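Local coordinates for diguanylate cyclase (Pseudomonas aeruginosa, PDB 5M3C), which combines a GGDEF domain with an EAL domain in one chain and, in this model, holds guanosine-5'-triphosphate and calcium ions, at residues Leu206-Leu212 and Phe263-Asn269; Asp243-Glu247 and Arg283-Leu287; Leu178-Arg183 and Leu231-Leu237; Ile353-Ile358 and Ile370-Ile375. One frame throughout, in Å; residues are numbered along the deposited sequence.

Contact 1: residues Leu206-Leu212 and Phe263-Asn269; sequences LVGAEAL and FGPLSVN. With CA (calcium ion), chain H.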
loop_
_atom_site.group_PDB
_atom_site.type_symbol
_atom_site.label_atom_id
_atom_site.label_comp_id
_atom_site.label_asym_id
_atom_site.label_seq_id
_atom_site.Cartn_x
_atom_site.Cartn_y
_atom_site.Cartn_z
ATOM N N LEU B 206 37.646 -3.957 0.242
ATOM C CA LEU B 206 36.442 -4.669 0.672
ATOM C C LEU B 206 35.707 -3.902 1.768
ATOM O O LEU B 206 36.333 -3.343 2.670
ATOM C CB LEU B 206 36.807 -6.073 1.174
ATOM C CG LEU B 206 36.799 -7.216 0.151
ATOM C CD1 LEU B 206 35.574 -8.101 0.335
ATOM C CD2 LEU B 206 36.883 -6.699 -1.279
ATOM N N VAL B 207 34.378 -3.880 1.687
ATOM C CA VAL B 207 33.559 -3.170 2.665
ATOM C C VAL B 207 32.600 -4.104 3.397
ATOM O O VAL B 207 31.838 -3.671 4.263
ATOM C CB VAL B 207 32.721 -2.067 1.999
ATOM C CG1 VAL B 207 32.290 -1.039 3.035
ATOM C CG2 VAL B 207 33.508 -1.403 0.883
ATOM N N GLY B 208 32.639 -5.383 3.047
ATOM C CA GLY B 208 31.751 -6.368 3.648
ATOM C C GLY B 208 31.322 -7.402 2.630
ATOM O O GLY B 208 31.845 -7.446 1.518
ATOM N N ALA B 209 30.368 -8.240 3.011
ATOM C CA ALA B 209 29.865 -9.269 2.110
ATOM C C ALA B 209 28.413 -9.602 2.431
ATOM O O ALA B 209 27.943 -9.350 3.539
ATOM C CB ALA B 209 30.727 -10.518 2.206
ATOM N N GLU B 210 27.703 -10.162 1.455
ATOM C CA GLU B 210 26.327 -10.589 1.665
ATOM C C GLU B 210 26.217 -12.108 1.615
ATOM O O GLU B 210 26.774 -12.755 0.720
ATOM C CB GLU B 210 25.396 -9.977 0.619
ATOM C CG GLU B 210 23.927 -10.286 0.869
ATOM C CD GLU B 210 23.007 -9.689 -0.179
ATOM O OE1 GLU B 210 23.512 -9.110 -1.161
ATOM O OE2 GLU B 210 21.774 -9.802 -0.022
ATOM N N ALA B 211 25.495 -12.663 2.584
ATOM C CA ALA B 211 25.222 -14.092 2.636
ATOM C C ALA B 211 23.900 -14.379 1.941
ATOM O O ALA B 211 22.870 -13.811 2.290
ATOM C CB ALA B 211 25.182 -14.574 4.076
ATOM N N LEU B 212 23.944 -15.270 0.957
ATOM C CA LEU B 212 22.796 -15.565 0.114
ATOM C C LEU B 212 22.490 -17.059 0.123
ATOM O O LEU B 212 23.353 -17.879 -0.191
ATOM C CB LEU B 212 23.084 -15.109 -1.315
ATOM C CG LEU B 212 23.397 -13.619 -1.466
ATOM C CD1 LEU B 212 24.210 -13.357 -2.723
ATOM C CD2 LEU B 212 22.113 -12.806 -1.470
ATOM N N PHE B 263 36.933 -7.482 7.477
ATOM C CA PHE B 263 36.834 -7.130 6.069
ATOM C C PHE B 263 35.503 -6.439 5.798
ATOM O O PHE B 263 35.040 -6.383 4.658
ATOM C CB PHE B 263 36.938 -8.394 5.216
ATOM C CG PHE B 263 35.801 -9.357 5.429
ATOM C CD1 PHE B 263 35.749 -10.148 6.567
ATOM C CD2 PHE B 263 34.779 -9.461 4.497
ATOM C CE1 PHE B 263 34.703 -11.028 6.770
ATOM C CE2 PHE B 263 33.730 -10.340 4.695
ATOM C CZ PHE B 263 33.693 -11.125 5.834
ATOM N N GLY B 264 34.902 -5.911 6.857
ATOM C CA GLY B 264 33.571 -5.329 6.780
ATOM C C GLY B 264 32.559 -6.277 7.392
ATOM O O GLY B 264 32.896 -7.414 7.727
ATOM N N PRO B 265 31.308 -5.818 7.545
ATOM C CA PRO B 265 30.270 -6.671 8.106
ATOM C C PRO B 265 29.630 -7.593 7.068
ATOM O O PRO B 265 29.902 -7.479 5.869
ATOM C CB PRO B 265 29.238 -5.670 8.654
ATOM C CG PRO B 265 29.628 -4.318 8.134
ATOM C CD PRO B 265 30.795 -4.482 7.205
ATOM N N LEU B 266 28.786 -8.502 7.547
ATOM C CA LEU B 266 28.109 -9.471 6.692
ATOM C C LEU B 266 26.609 -9.179 6.649
ATOM O O LEU B 266 25.965 -9.019 7.690
ATOM C CB LEU B 266 28.360 -10.890 7.209
ATOM C CG LEU B 266 27.698 -12.044 6.450
ATOM C CD1 LEU B 266 28.327 -12.229 5.082
ATOM C CD2 LEU B 266 27.796 -13.330 7.254
ATOM N N SER B 267 26.062 -9.120 5.438
ATOM C CA SER B 267 24.669 -8.741 5.228
ATOM C C SER B 267 23.803 -9.969 5.021
ATOM O O SER B 267 24.172 -10.872 4.274
ATOM C CB SER B 267 24.544 -7.844 3.997
ATOM O OG SER B 267 25.533 -6.833 3.995
ATOM N N VAL B 268 22.648 -10.001 5.675
ATOM C CA VAL B 268 21.693 -11.081 5.455
ATOM C C VAL B 268 20.275 -10.541 5.331
ATOM O O VAL B 268 19.849 -9.699 6.122
ATOM C CB VAL B 268 21.739 -12.116 6.591
ATOM C CG1 VAL B 268 20.636 -13.146 6.417
ATOM C CG2 VAL B 268 23.095 -12.797 6.623
ATOM N N ASN B 269 19.549 -11.027 4.330
ATOM C CA ASN B 269 18.163 -10.625 4.130
ATOM C C ASN B 269 17.290 -11.167 5.255
ATOM O O ASN B 269 17.446 -12.310 5.683
ATOM C CB ASN B 269 17.644 -11.122 2.783
ATOM C CG ASN B 269 18.307 -10.426 1.610
ATOM O OD1 ASN B 269 18.430 -9.201 1.586
ATOM N ND2 ASN B 269 18.730 -11.206 0.622
HETATM CA CA CA H . 19.931 -8.402 -0.402
#

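Contact 2: residues Asp243-Glu247 and Arg283-Leu287; sequences DWVLE and RLEQL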
loop_
_atom_site.group_PDB
_atom_site.type_symbol
_atom_site.label_atom_id
_atom_site.label_comp_id
_atom_site.label_asym_id
_atom_site.label_seq_id
_atom_site.Cartn_x
_atom_site.Cartn_y
_atom_site.Cartn_z
ATOM N N ASP B 243 15.737 -18.575 10.512
ATOM C CA ASP B 243 16.511 -18.922 11.694
ATOM C C ASP B 243 17.769 -19.669 11.273
ATOM O O ASP B 243 18.875 -19.350 11.722
ATOM C CB ASP B 243 15.683 -19.792 12.641
ATOM C CG ASP B 243 15.936 -19.465 14.098
ATOM O OD1 ASP B 243 15.445 -18.412 14.559
ATOM O OD2 ASP B 243 16.619 -20.261 14.781
ATOM N N TRP B 244 17.589 -20.659 10.403
ATOM C CA TRP B 244 18.707 -21.413 9.847
ATOM C C TRP B 244 19.700 -20.475 9.182
ATOM O O TRP B 244 20.903 -20.560 9.417
ATOM C CB TRP B 244 18.209 -22.429 8.818
ATOM C CG TRP B 244 19.284 -23.348 8.320
ATOM C CD1 TRP B 244 19.604 -24.572 8.821
ATOM C CD2 TRP B 244 20.184 -23.114 7.228
ATOM N NE1 TRP B 244 20.646 -25.118 8.114
ATOM C CE2 TRP B 244 21.020 -24.243 7.129
ATOM C CE3 TRP B 244 20.362 -22.061 6.326
ATOM C CZ2 TRP B 244 22.019 -24.351 6.165
ATOM C CZ3 TRP B 244 21.355 -22.171 5.369
ATOM C CH2 TRP B 244 22.170 -23.307 5.297
ATOM N N VAL B 245 19.185 -19.579 8.345
ATOM C CA VAL B 245 20.032 -18.634 7.629
ATOM C C VAL B 245 20.831 -17.768 8.601
ATOM O O VAL B 245 22.046 -17.617 8.451
ATOM C CB VAL B 245 19.206 -17.731 6.692
ATOM C CG1 VAL B 245 20.059 -16.592 6.149
ATOM C CG2 VAL B 245 18.627 -18.549 5.551
ATOM N N LEU B 246 20.153 -17.204 9.596
ATOM C CA LEU B 246 20.819 -16.336 10.561
ATOM C C LEU B 246 21.948 -17.059 11.299
ATOM O O LEU B 246 23.093 -16.599 11.304
ATOM C CB LEU B 246 19.811 -15.771 11.563
ATOM C CG LEU B 246 18.994 -14.579 11.061
ATOM C CD1 LEU B 246 17.882 -14.244 12.043
ATOM C CD2 LEU B 246 19.888 -13.370 10.831
ATOM N N GLU B 247 21.622 -18.192 11.914
ATOM C CA GLU B 247 22.597 -18.942 12.703
ATOM C C GLU B 247 23.840 -19.275 11.886
ATOM O O GLU B 247 24.971 -19.057 12.331
ATOM C CB GLU B 247 21.970 -20.232 13.234
ATOM C CG GLU B 247 22.877 -21.021 14.166
ATOM C CD GLU B 247 22.198 -22.245 14.758
ATOM O OE1 GLU B 247 22.769 -22.849 15.690
ATOM O OE2 GLU B 247 21.096 -22.603 14.290
ATOM N N ARG B 283 16.568 -14.072 20.493
ATOM C CA ARG B 283 17.222 -15.137 19.748
ATOM C C ARG B 283 18.454 -14.641 19.003
ATOM O O ARG B 283 19.489 -15.302 18.989
ATOM C CB ARG B 283 16.237 -15.746 18.752
ATOM C CG ARG B 283 16.898 -16.498 17.611
ATOM C CD ARG B 283 17.837 -17.577 18.118
ATOM N NE ARG B 283 17.842 -18.727 17.223
ATOM C CZ ARG B 283 18.628 -19.788 17.363
ATOM N NH1 ARG B 283 18.549 -20.783 16.492
ATOM N NH2 ARG B 283 19.494 -19.858 18.368
ATOM N N LEU B 284 18.336 -13.485 18.365
ATOM C CA LEU B 284 19.449 -12.928 17.613
ATOM C C LEU B 284 20.662 -12.726 18.505
ATOM O O LEU B 284 21.778 -13.098 18.151
ATOM C CB LEU B 284 19.056 -11.599 16.970
ATOM C CG LEU B 284 19.083 -11.614 15.444
ATOM C CD1 LEU B 284 18.576 -10.294 14.887
ATOM C CD2 LEU B 284 20.495 -11.897 14.957
ATOM N N GLU B 285 20.433 -12.189 19.688
ATOM C CA GLU B 285 21.513 -11.904 20.610
ATOM C C GLU B 285 22.205 -13.185 20.943
ATOM O O GLU B 285 23.401 -13.297 20.826
ATOM C CB GLU B 285 20.893 -11.334 21.878
ATOM C CG GLU B 285 21.833 -10.739 22.902
ATOM C CD GLU B 285 21.094 -10.040 24.027
ATOM O OE1 GLU B 285 21.600 -10.013 25.151
ATOM O OE2 GLU B 285 20.000 -9.518 23.797
ATOM N N GLN B 286 21.467 -14.246 21.216
ATOM C CA GLN B 286 22.143 -15.489 21.533
ATOM C C GLN B 286 22.965 -15.957 20.398
ATOM O O GLN B 286 24.069 -16.410 20.586
ATOM C CB GLN B 286 21.166 -16.586 21.815
ATOM C CG GLN B 286 20.088 -16.165 22.767
ATOM C CD GLN B 286 19.460 -17.344 23.451
ATOM O OE1 GLN B 286 19.454 -18.458 22.915
ATOM N NE2 GLN B 286 18.929 -17.115 24.646
ATOM N N LEU B 287 22.432 -15.850 19.201
ATOM C CA LEU B 287 23.189 -16.339 18.044
ATOM C C LEU B 287 24.555 -15.682 17.918
ATOM O O LEU B 287 25.530 -16.322 17.520
ATOM C CB LEU B 287 22.406 -16.107 16.751
ATOM C CG LEU B 287 21.301 -17.115 16.442
ATOM C CD1 LEU B 287 20.761 -16.883 15.042
ATOM C CD2 LEU B 287 21.816 -18.538 16.587
#

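Contact 3: residues Leu178-Arg183 and Leu231-Leu237; sequences LETELR and LAEDCGL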
loop_
_atom_site.group_PDB
_atom_site.type_symbol
_atom_site.label_atom_id
_atom_site.label_comp_id
_atom_site.label_asym_id
_atom_site.label_seq_id
_atom_site.Cartn_x
_atom_site.Cartn_y
_atom_site.Cartn_z
ATOM N N LEU B 178 8.528 -30.609 -3.413
ATOM C CA LEU B 178 9.459 -29.561 -3.004
ATOM C C LEU B 178 9.280 -29.177 -1.536
ATOM O O LEU B 178 10.248 -28.826 -0.857
ATOM C CB LEU B 178 9.318 -28.330 -3.900
ATOM C CG LEU B 178 9.886 -28.513 -5.309
ATOM C CD1 LEU B 178 9.676 -27.259 -6.143
ATOM C CD2 LEU B 178 11.361 -28.878 -5.256
ATOM N N GLU B 179 8.049 -29.245 -1.041
ATOM C CA GLU B 179 7.807 -28.961 0.365
ATOM C C GLU B 179 8.572 -29.961 1.223
ATOM O O GLU B 179 9.333 -29.569 2.107
ATOM C CB GLU B 179 6.318 -29.008 0.702
ATOM C CG GLU B 179 6.041 -28.866 2.192
ATOM C CD GLU B 179 4.563 -28.788 2.523
ATOM O OE1 GLU B 179 4.233 -28.655 3.720
ATOM O OE2 GLU B 179 3.727 -28.859 1.597
ATOM N N THR B 180 8.378 -31.249 0.950
ATOM C CA THR B 180 9.026 -32.296 1.738
ATOM C C THR B 180 10.535 -32.151 1.658
ATOM O O THR B 180 11.241 -32.269 2.664
ATOM C CB THR B 180 8.648 -33.708 1.250
ATOM O OG1 THR B 180 8.715 -33.758 -0.179
ATOM C CG2 THR B 180 7.247 -34.076 1.695
ATOM N N GLU B 181 11.023 -31.888 0.453
ATOM C CA GLU B 181 12.450 -31.744 0.237
ATOM C C GLU B 181 13.004 -30.541 0.988
ATOM O O GLU B 181 14.088 -30.612 1.562
ATOM C CB GLU B 181 12.760 -31.639 -1.256
ATOM C CG GLU B 181 12.602 -32.956 -2.002
ATOM C CD GLU B 181 13.207 -34.131 -1.253
ATOM O OE1 GLU B 181 12.531 -34.693 -0.367
ATOM O OE2 GLU B 181 14.360 -34.499 -1.553
ATOM N N LEU B 182 12.262 -29.440 0.994
ATOM C CA LEU B 182 12.682 -28.267 1.750
ATOM C C LEU B 182 12.702 -28.614 3.230
ATOM O O LEU B 182 13.676 -28.335 3.932
ATOM C CB LEU B 182 11.747 -27.081 1.497
ATOM C CG LEU B 182 12.123 -25.767 2.194
ATOM C CD1 LEU B 182 13.520 -25.304 1.806
ATOM C CD2 LEU B 182 11.105 -24.684 1.873
ATOM N N ARG B 183 11.625 -29.242 3.690
ATOM C CA ARG B 183 11.503 -29.629 5.091
ATOM C C ARG B 183 12.689 -30.496 5.504
ATOM O O ARG B 183 13.244 -30.327 6.589
ATOM C CB ARG B 183 10.183 -30.375 5.332
ATOM C CG ARG B 183 9.495 -30.003 6.639
ATOM C CD ARG B 183 8.119 -30.639 6.771
ATOM N NE ARG B 183 7.067 -29.844 6.135
ATOM C CZ ARG B 183 6.461 -28.802 6.704
ATOM N NH1 ARG B 183 5.511 -28.144 6.047
ATOM N NH2 ARG B 183 6.804 -28.412 7.927
ATOM N N LEU B 231 7.584 -20.734 -1.626
ATOM C CA LEU B 231 7.220 -22.071 -1.169
ATOM C C LEU B 231 7.223 -22.108 0.353
ATOM O O LEU B 231 6.235 -22.504 0.980
ATOM C CB LEU B 231 8.208 -23.099 -1.717
ATOM C CG LEU B 231 8.016 -24.546 -1.260
ATOM C CD1 LEU B 231 6.749 -25.123 -1.862
ATOM C CD2 LEU B 231 9.221 -25.394 -1.638
ATOM N N ALA B 232 8.339 -21.685 0.939
ATOM C CA ALA B 232 8.479 -21.644 2.390
ATOM C C ALA B 232 7.394 -20.771 3.010
ATOM O O ALA B 232 6.734 -21.175 3.971
ATOM C CB ALA B 232 9.856 -21.130 2.775
ATOM N N GLU B 233 7.207 -19.576 2.456
ATOM C CA GLU B 233 6.146 -18.684 2.928
ATOM C C GLU B 233 4.776 -19.367 2.859
ATOM O O GLU B 233 3.978 -19.271 3.794
ATOM C CB GLU B 233 6.136 -17.380 2.121
ATOM C CG GLU B 233 7.286 -16.437 2.465
ATOM C CD GLU B 233 7.459 -15.297 1.471
ATOM O OE1 GLU B 233 6.836 -15.332 0.387
ATOM O OE2 GLU B 233 8.231 -14.361 1.776
ATOM N N ASP B 234 4.518 -20.068 1.756
ATOM C CA ASP B 234 3.233 -20.732 1.540
ATOM C C ASP B 234 3.005 -21.874 2.523
ATOM O O ASP B 234 1.937 -21.963 3.126
ATOM C CB ASP B 234 3.130 -21.257 0.104
ATOM C CG ASP B 234 1.794 -21.934 -0.182
ATOM O OD1 ASP B 234 0.793 -21.608 0.494
ATOM O OD2 ASP B 234 1.739 -22.791 -1.091
ATOM N N CYS B 235 3.998 -22.743 2.691
ATOM C CA CYS B 235 3.841 -23.887 3.594
ATOM C C CYS B 235 4.539 -23.691 4.940
ATOM O O CYS B 235 4.966 -24.653 5.574
ATOM C CB CYS B 235 4.331 -25.171 2.922
ATOM S SG CYS B 235 6.096 -25.196 2.547
ATOM N N GLY B 236 4.651 -22.437 5.368
ATOM C CA GLY B 236 5.113 -22.108 6.718
ATOM C C GLY B 236 6.470 -22.675 7.086
ATOM O O GLY B 236 6.608 -23.371 8.091
ATOM N N LEU B 237 7.478 -22.373 6.275
ATOM C CA LEU B 237 8.843 -22.806 6.552
ATOM C C LEU B 237 9.808 -21.629 6.568
ATOM O O LEU B 237 11.010 -21.810 6.754
ATOM C CB LEU B 237 9.295 -23.833 5.513
ATOM C CG LEU B 237 8.603 -25.195 5.602
ATOM C CD1 LEU B 237 9.021 -26.094 4.449
ATOM C CD2 LEU B 237 8.899 -25.866 6.936
#

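Contact 4: residues Ile353-Ile358 and Ile370-Ile375; sequences IDKSFI and ITRAII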
loop_
_atom_site.group_PDB
_atom_site.type_symbol
_atom_site.label_atom_id
_atom_site.label_comp_id
_atom_site.label_asym_id
_atom_site.label_seq_id
_atom_site.Cartn_x
_atom_site.Cartn_y
_atom_site.Cartn_z
ATOM N N ILE B 353 20.466 0.335 -3.762
ATOM C CA ILE B 353 19.808 0.725 -5.007
ATOM C C ILE B 353 19.409 -0.511 -5.805
ATOM O O ILE B 353 20.249 -1.356 -6.105
ATOM C CB ILE B 353 20.723 1.598 -5.886
ATOM C CG1 ILE B 353 21.306 2.755 -5.069
ATOM C CG2 ILE B 353 19.953 2.120 -7.092
ATOM C CD1 ILE B 353 22.234 3.658 -5.853
ATOM N N ASP B 354 18.129 -0.602 -6.154
ATOM C CA ASP B 354 17.596 -1.757 -6.880
ATOM C C ASP B 354 18.382 -2.054 -8.158
ATOM O O ASP B 354 18.920 -1.149 -8.796
ATOM C CB ASP B 354 16.124 -1.528 -7.226
ATOM C CG ASP B 354 15.430 -2.794 -7.700
ATOM O OD1 ASP B 354 15.330 -3.753 -6.906
ATOM O OD2 ASP B 354 14.976 -2.824 -8.863
ATOM N N LYS B 355 18.426 -3.330 -8.528
ATOM C CA LYS B 355 19.202 -3.787 -9.679
ATOM C C LYS B 355 18.656 -3.269 -11.008
ATOM O O LYS B 355 19.363 -3.272 -12.016
ATOM C CB LYS B 355 19.246 -5.318 -9.706
ATOM N N SER B 356 17.404 -2.827 -11.014
ATOM C CA SER B 356 16.764 -2.374 -12.246
ATOM C C SER B 356 17.356 -1.057 -12.759
ATOM O O SER B 356 17.490 -0.857 -13.968
ATOM C CB SER B 356 15.255 -2.224 -12.038
ATOM O OG SER B 356 14.963 -1.239 -11.060
ATOM N N PHE B 357 17.710 -0.165 -11.839
ATOM C CA PHE B 357 18.230 1.150 -12.208
ATOM C C PHE B 357 19.707 1.108 -12.573
ATOM O O PHE B 357 20.185 1.932 -13.346
ATOM C CB PHE B 357 18.030 2.144 -11.064
ATOM C CG PHE B 357 16.612 2.236 -10.584
ATOM C CD1 PHE B 357 15.606 2.661 -11.438
ATOM C CD2 PHE B 357 16.284 1.902 -9.281
ATOM C CE1 PHE B 357 14.298 2.747 -11.002
ATOM C CE2 PHE B 357 14.980 1.987 -8.837
ATOM C CZ PHE B 357 13.984 2.409 -9.700
ATOM N N ILE B 358 20.429 0.152 -12.004
ATOM C CA ILE B 358 21.870 0.068 -12.206
ATOM C C ILE B 358 22.237 -0.776 -13.426
ATOM O O ILE B 358 23.328 -0.634 -13.977
ATOM C CB ILE B 358 22.563 -0.481 -10.947
ATOM C CG1 ILE B 358 22.583 0.603 -9.870
ATOM C CG2 ILE B 358 23.984 -0.927 -11.256
ATOM C CD1 ILE B 358 22.834 0.072 -8.480
ATOM N N ILE B 370 17.387 8.461 -11.971
ATOM C CA ILE B 370 16.938 7.843 -10.731
ATOM C C ILE B 370 18.110 7.443 -9.846
ATOM O O ILE B 370 18.089 7.685 -8.646
ATOM C CB ILE B 370 16.089 6.590 -11.005
ATOM C CG1 ILE B 370 14.884 6.945 -11.879
ATOM C CG2 ILE B 370 15.636 5.961 -9.697
ATOM C CD1 ILE B 370 14.104 8.147 -11.390
ATOM N N THR B 371 19.125 6.819 -10.435
ATOM C CA THR B 371 20.301 6.413 -9.674
ATOM C C THR B 371 20.986 7.645 -9.096
ATOM O O THR B 371 21.445 7.639 -7.955
ATOM C CB THR B 371 21.299 5.625 -10.545
ATOM O OG1 THR B 371 20.651 4.472 -11.098
ATOM C CG2 THR B 371 22.498 5.183 -9.721
ATOM N N ARG B 372 21.042 8.706 -9.893
ATOM C CA ARG B 372 21.654 9.958 -9.468
ATOM C C ARG B 372 20.814 10.588 -8.354
ATOM O O ARG B 372 21.344 11.201 -7.430
ATOM C CB ARG B 372 21.770 10.904 -10.666
ATOM C CG ARG B 372 23.016 11.776 -10.691
ATOM C CD ARG B 372 23.473 12.011 -12.126
ATOM N NE ARG B 372 22.344 12.123 -13.051
ATOM C CZ ARG B 372 22.409 11.869 -14.356
ATOM N NH1 ARG B 372 23.551 11.483 -14.915
ATOM N NH2 ARG B 372 21.322 11.995 -15.107
ATOM N N ALA B 373 19.498 10.418 -8.446
ATOM C CA ALA B 373 18.581 10.926 -7.432
ATOM C C ALA B 373 18.723 10.171 -6.113
ATOM O O ALA B 373 18.828 10.777 -5.048
ATOM C CB ALA B 373 17.149 10.833 -7.932
ATOM N N ILE B 374 18.724 8.847 -6.195
ATOM C CA ILE B 374 18.825 7.997 -5.015
ATOM C C ILE B 374 20.106 8.266 -4.231
ATOM O O ILE B 374 20.090 8.277 -3.003
ATOM C CB ILE B 374 18.790 6.507 -5.398
ATOM C CG1 ILE B 374 17.437 6.149 -6.012
ATOM C CG2 ILE B 374 19.049 5.638 -4.179
ATOM C CD1 ILE B 374 17.369 4.736 -6.548
ATOM N N ILE B 375 21.211 8.469 -4.940
ATOM C CA ILE B 375 22.485 8.765 -4.290
ATOM C C ILE B 375 22.372 10.073 -3.516
ATOM O O ILE B 375 22.709 10.137 -2.330
ATOM C CB ILE B 375 23.640 8.857 -5.310
ATOM C CG1 ILE B 375 23.915 7.479 -5.922
ATOM C CG2 ILE B 375 24.899 9.397 -4.642
ATOM C CD1 ILE B 375 24.772 7.516 -7.169
#

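Contact 1: residues Leu206-Leu212 and Phe263-Asn269
Backbone bonds of the parallel type join A209 and A211 to P265 and S267 of segment 263-269: A209 N gives to P265 O at 3.0 Å, A209 O accepts from S267 N at 2.7 Å, and A211 N gives to S267 O. The CA of L266 adds a C-H...O contact to the same A209 O. Just ahead of strand 266-269, G208 and G264 face each other with their CA atoms 3.8 Å apart, both at backbone angles that favour glycine.

Apolar contacts lie on the face carrying A209 and A211. With CG of L266 anti to its backbone N (chi1 179°), CD1 reaches both alanines, 4.1 Å from A209 CB and 4.0 Å from A211 CB, while CG2 of V268 meets A211 CB. The F263 ring turns an edge to A209, whose CB lies near the ring plane beside CE2. M253 of helix 238-259 packs on F263 and L266.

On the other face the fully extended E210 brings OE2 to 2.3 Å from the calcium ion, and N269 OD1 binds it at 2.6 Å. Carboxylate and amide planes stand 82° apart; E301 and D331 complete the protein ligands. The second carboxylate oxygen, OE1, is hydrogen-bonded by Q408, a second-shell contact that should steady the group. Residues E210-A211-L212 spell the signature that names the EAL domain, whose metal site sits on its barrel strands.

Contact 2: residues Asp243-Glu247 and Arg283-Leu287
A single carboxylate oxygen, D243 OD2, is gripped by two nitrogens of R283: NH1 at 2.6 Å in a fairly straight bond, and NE at 3.1 Å in a bent, weak one. The carboxylate meets the guanidinium at its edge, the two planes only 20° apart, with OD2 almost in the plane of the arginine. The bend of the R283 chain about CB-CG (chi2 55°) contributes to turning this edge toward D243. One helical turn on, E247 OE2 stands 3.8 Å from R283 NH1, a long salt bridge that makes a three-residue network.

These charges lie beside an apolar seam between helices 238-259 and 280-291, two helices on the outside of the EAL barrel; their short segments run in roughly the same direction, 34° apart. L287 is wedged against the first of them: CD1 lies 3.5 Å from E247 N and 3.8 Å from L246 CB, and CD2 packs 3.6 Å from E247 CG. That same CD2 also lies over one face of the R283 guanidinium, toward its rim, so one methyl touches both E247 and R283. L246 and L284 approach more loosely, their CD2 atoms 4.4 Å apart, and both rest on L300 of strand 298-303.

Contact 3: residues Leu178-Arg183 and Leu231-Leu237
L182 and L237 pass side by side, pointing opposite ways, CD2 of the first lying 3.6 Å from CD1 of the second. The L182 side chain leaves its helix with CG anti to the backbone N (chi1 -177°), which extends CD2 across the gap to three partners: L237, A232 CB at 3.9 Å, and L231 CD2. L231 has the same first torsion (176°), and its CD2 reaches back to L178 CB at 3.7 Å. The leucines thus interleave between helix 168-187, through which the chain passes from the GGDEF to the EAL domain, and the end of helix 225-234 with the turn that follows it.

R183 is bent at its third torsion (chi3 -86°). The fold carries the guanidinium back over L237, whose CD2 covers one face, 3.4 Å from NH2 and toward the rim. In the guanidinium plane, NH1 gives a hydrogen bond of 2.7 Å to OE1 of E179, which accepts through its anti lone pair, within a salt bridge. The E179 chain is extended and runs alongside C235, its CG 3.7 Å from C235 SG and its OE1 3.6 Å from C235 CB. The other oxygen, OE2, pairs with R175, which also bridges to D234.

No hydrogen bond crosses between L178-R183 and L231-L237: side-chain packing holds them together, and the salt bridges probably steady the charged chains along the edge of the leucine cluster.

Contact 4: residues Ile353-Ile358 and Ile370-Ile375
In a beta-alpha unit of the EAL barrel, the turn after strand 350-353 packs on helix 365-380, with F357 lying flat against I370. CG2 of I370 sits over the ring, 3.7 Å from the centroid of F357 and 10° off the ring normal, a CH-pi contact. S356 OG lies over the opposite face, so the ring is sandwiched between a methyl and a hydroxyl.

That hydroxyl also bonds to D354, the N-cap residue: OD2 accepts from S356 OG at 2.7 Å and, as the capping bond, from S356 N at 3.2 Å, the amide coming from well above the carboxylate plane. The cap starts the short, weakly bonded helical turn that carries F357.

Further along, I374 bridges the two parts of the contact. Its extended chain (chi2 174°) sends CD1 to I353 CG2 at 3.7 Å and on to F357 CD2 at 4.1 Å. I353 CD1 reaches T371 CG2 and I375 CG1, each at 4.2 Å. T371 OG1 lies 3.5 Å from F357 CB while bonding to the backbone carbonyl of D367 one turn earlier in its own helix. The helix also faces the dimer partner: I370 packs on L340 of the second subunit, and A373 on S380 of that subunit.

In the fold
All four contacts belong to the EAL part of the chain. Contact 1 holds two of the four protein ligands of its calcium ion. Contacts 1 and 2 touch directly, V268 CG1 lying 3.5 Å from V245 CG1, so helix 238-259 joins the metal-bearing strands to the outer helix 280-291; the L246 side chain is still about 12 Å from a calcium ion. The I353 side chain of contact 4 lies about 11 Å from a calcium ion, with the centres of contacts 1 and 4 about 20 Å apart. Contact 3 is about 33 Å from contact 4, centre to centre, and faces the GGDEF side: the C235 side chain is about 8 Å from guanosine-5'-triphosphate.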